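Local atomic coordinates of lysine cyclodeaminase (Streptomyces pristinaespiralis, PDB entry 5YU3), a protein that catalyses the cyclodeamination of L-lysine to L-pipecolic acid with release of ammonia, using a bound nicotinamide-adenine dinucleotide, and also recognises L-ornithine and L-2,4-diaminobutyric acid. Residues R250-A255 and L275-A280. Residues are numbered along the deposited sequence; the frame is centred on the assembly and turned at random.
Sequences RAFVTA and LGPQLA
The side chains of Phe252 and Pro277 cross at about a right angle. The proline offers CD, which lies 3.9 Å from Phe252 CE1 and equally near CZ. It comes in obliquely, as does the CA of Gly276. Phe252 CG stands anti to the backbone N, which carries the phenyl group toward Pro277. Leu133 of helix 115-133 also touches the Phe252 side chain. Gly276, with no side chain, lies close to the strand. Val253 O accepts the Gly276 amide, with N to O at 2.8 Å. The donor sits nearly in line with the carbonyl, but the N-H is bent (137°).

Strand 252-255 is an edge strand, within this chain, of the parallel sheet of the Rossmann-type, NAD-binding part of this ornithine cyclodeaminase/mu-crystallin family enzyme. On one side it pairs with strand 297-300. Segment 275-280 meets the other edge at 63°, through Val253 O and Ala255 O directly and through a water, which accepts from Ala255 N and donates to Gly276 O, each at 2.8 Å.

Thr254 OG1 donates to Pro277 O at 2.7 Å. It meets a lone pair in the carbonyl plane. The hydroxyl is placed there by a chi1 of -179°. A valine in place of Thr254 would probably leave Pro277 O without this buried donor and the turn held here by the flanking backbone bonds alone. Gln278 is the N-cap residue of helix 279-284, and its CB lies 3.4 Å from Ala255 O. The same oxygen accepts the first-turn amide of Leu279, with N to O at 3.0 Å and a fairly straight N-H. Beyond this bond, the Leu279 side chain packs on Ala129 and Leu132 of helix 115-133.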
ATOM      1  N   ARG A 250     -15.347  20.731 -25.972  1.00 20.21           N
ATOM      2  CA  ARG A 250     -14.856  21.988 -26.520  1.00 23.92           C
ATOM      3  C   ARG A 250     -13.540  22.441 -25.904  1.00 24.24           C
ATOM      4  O   ARG A 250     -12.980  23.447 -26.351  1.00 24.45           O
ATOM      5  CB  ARG A 250     -15.896  23.097 -26.324  1.00 23.74           C
ATOM      6  CG  ARG A 250     -17.146  22.939 -27.163  1.00 28.35           C
ATOM      7  CD  ARG A 250     -18.021  24.185 -27.059  1.00 29.62           C
ATOM      8  NE  ARG A 250     -18.662  24.315 -25.748  1.00 30.55           N
ATOM      9  CZ  ARG A 250     -19.776  23.673 -25.397  1.00 31.72           C
ATOM     10  NH1 ARG A 250     -20.370  22.855 -26.256  1.00 34.74           N
ATOM     11  NH2 ARG A 250     -20.303  23.848 -24.189  1.00 30.40           N
ATOM     12  N   ALA A 251     -13.038  21.740 -24.891  1.00 20.35           N
ATOM     13  CA  ALA A 251     -11.893  22.207 -24.124  1.00 19.19           C
ATOM     14  C   ALA A 251     -10.592  21.599 -24.620  1.00 22.91           C
ATOM     15  O   ALA A 251     -10.571  20.506 -25.200  1.00 20.86           O
ATOM     16  CB  ALA A 251     -12.052  21.868 -22.636  1.00 19.24           C
ATOM     17  N   PHE A 252      -9.498  22.325 -24.366  1.00 18.02           N
ATOM     18  CA  PHE A 252      -8.156  21.755 -24.366  1.00 17.96           C
ATOM     19  C   PHE A 252      -7.946  21.065 -23.023  1.00 19.64           C
ATOM     20  O   PHE A 252      -7.963  21.733 -21.986  1.00 17.92           O
ATOM     21  CB  PHE A 252      -7.123  22.863 -24.581  1.00 19.30           C
ATOM     22  CG  PHE A 252      -5.680  22.413 -24.440  1.00 21.56           C
ATOM     23  CD1 PHE A 252      -5.039  21.761 -25.486  1.00 23.44           C
ATOM     24  CD2 PHE A 252      -4.962  22.679 -23.284  1.00 21.65           C
ATOM     25  CE1 PHE A 252      -3.718  21.363 -25.372  1.00 22.06           C
ATOM     26  CE2 PHE A 252      -3.625  22.279 -23.158  1.00 22.72           C
ATOM     27  CZ  PHE A 252      -3.007  21.627 -24.206  1.00 24.48           C
ATOM     28  N   VAL A 253      -7.763  19.743 -23.029  1.00 18.38           N
ATOM     29  CA  VAL A 253      -7.757  18.943 -21.802  1.00 18.27           C
ATOM     30  C   VAL A 253      -6.363  18.370 -21.567  1.00 19.36           C
ATOM     31  O   VAL A 253      -5.875  17.561 -22.367  1.00 20.47           O
ATOM     32  CB  VAL A 253      -8.795  17.818 -21.864  1.00 19.54           C
ATOM     33  CG1 VAL A 253      -8.761  17.011 -20.586  1.00 18.36           C
ATOM     34  CG2 VAL A 253     -10.183  18.388 -22.108  1.00 19.08           C
ATOM     35  N   THR A 254      -5.726  18.774 -20.467  1.00 15.23           N
ATOM     36  CA  THR A 254      -4.454  18.192 -20.044  1.00 15.79           C
ATOM     37  C   THR A 254      -4.682  17.417 -18.751  1.00 16.95           C
ATOM     38  O   THR A 254      -5.298  17.935 -17.814  1.00 17.59           O
ATOM     39  CB  THR A 254      -3.369  19.260 -19.850  1.00 16.64           C
ATOM     40  OG1 THR A 254      -2.138  18.629 -19.460  1.00 15.12           O
ATOM     41  CG2 THR A 254      -3.765  20.296 -18.790  1.00 16.93           C
ATOM     42  N   ALA A 255      -4.227  16.168 -18.714  1.00 15.29           N
ATOM     43  CA  ALA A 255      -4.357  15.340 -17.522  1.00 17.10           C
ATOM     44  C   ALA A 255      -3.035  15.301 -16.769  1.00 13.39           C
ATOM     45  O   ALA A 255      -1.963  15.401 -17.369  1.00 16.64           O
ATOM     46  CB  ALA A 255      -4.770  13.911 -17.883  1.00 16.41           C
ATOM     47  N   LEU A 275      -7.145  13.583 -25.982  1.00 20.35           N
ATOM     48  CA  LEU A 275      -6.413  14.213 -24.888  1.00 21.01           C
ATOM     49  C   LEU A 275      -5.342  15.148 -25.425  1.00 23.09           C
ATOM     50  O   LEU A 275      -4.687  14.851 -26.427  1.00 23.92           O
ATOM     51  CB  LEU A 275      -5.760  13.148 -24.012  1.00 20.53           C
ATOM     52  CG  LEU A 275      -6.499  12.655 -22.764  1.00 24.24           C
ATOM     53  CD1 LEU A 275      -7.872  12.141 -23.100  1.00 24.61           C
ATOM     54  CD2 LEU A 275      -5.671  11.574 -22.060  1.00 25.11           C
ATOM     55  N   GLY A 276      -5.161  16.289 -24.753  1.00 22.19           N
ATOM     56  CA  GLY A 276      -3.985  17.099 -24.979  1.00 18.67           C
ATOM     57  C   GLY A 276      -2.773  16.497 -24.301  1.00 20.33           C
ATOM     58  O   GLY A 276      -2.851  15.466 -23.624  1.00 21.30           O
ATOM     59  N   PRO A 277      -1.614  17.116 -24.505  1.00 22.21           N
ATOM     60  CA  PRO A 277      -0.409  16.633 -23.821  1.00 20.76           C
ATOM     61  C   PRO A 277      -0.567  16.745 -22.313  1.00 18.63           C
ATOM     62  O   PRO A 277      -1.159  17.699 -21.808  1.00 19.49           O
ATOM     63  CB  PRO A 277       0.696  17.545 -24.350  1.00 25.42           C
ATOM     64  CG  PRO A 277       0.014  18.286 -25.603  1.00 26.88           C
ATOM     65  CD  PRO A 277      -1.267  18.309 -25.368  1.00 25.09           C
ATOM     66  N   GLN A 278      -0.035  15.751 -21.598  1.00 18.66           N
ATOM     67  CA  GLN A 278      -0.156  15.709 -20.145  1.00 18.04           C
ATOM     68  C   GLN A 278       0.586  16.883 -19.507  1.00 19.47           C
ATOM     69  O   GLN A 278       1.447  17.522 -20.121  1.00 19.68           O
ATOM     70  CB  GLN A 278       0.393  14.389 -19.598  1.00 18.51           C
ATOM     71  CG  GLN A 278       1.895  14.213 -19.754  1.00 18.24           C
ATOM     72  CD  GLN A 278       2.365  12.817 -19.366  1.00 18.71           C
ATOM     73  OE1 GLN A 278       2.900  12.607 -18.274  1.00 19.50           O
ATOM     74  NE2 GLN A 278       2.165  11.853 -20.260  1.00 19.82           N
ATOM     75  N   LEU A 279       0.250  17.149 -18.240  1.00 17.45           N
ATOM     76  CA  LEU A 279       0.772  18.336 -17.565  1.00 17.01           C
ATOM     77  C   LEU A 279       2.298  18.343 -17.534  1.00 18.66           C
ATOM     78  O   LEU A 279       2.923  19.390 -17.761  1.00 18.94           O
ATOM     79  CB  LEU A 279       0.192  18.423 -16.154  1.00 15.71           C
ATOM     80  CG  LEU A 279       0.668  19.587 -15.270  1.00 17.62           C
ATOM     81  CD1 LEU A 279       0.344  20.924 -15.913  1.00 20.79           C
ATOM     82  CD2 LEU A 279       0.020  19.470 -13.900  1.00 18.94           C
ATOM     83  N   ALA A 280       2.922  17.180 -17.288  1.00 17.02           N
ATOM     84  CA  ALA A 280       4.380  17.118 -17.274  1.00 16.43           C
ATOM     85  C   ALA A 280       4.972  17.616 -18.586  1.00 19.33           C
ATOM     86  O   ALA A 280       6.002  18.300 -18.594  1.00 19.79           O
ATOM     87  CB  ALA A 280       4.853  15.689 -16.998  1.00 17.29           C
TER
HETATM   88  O   HOH W   1      -3.549  14.782 -21.001  1.00 23.89           O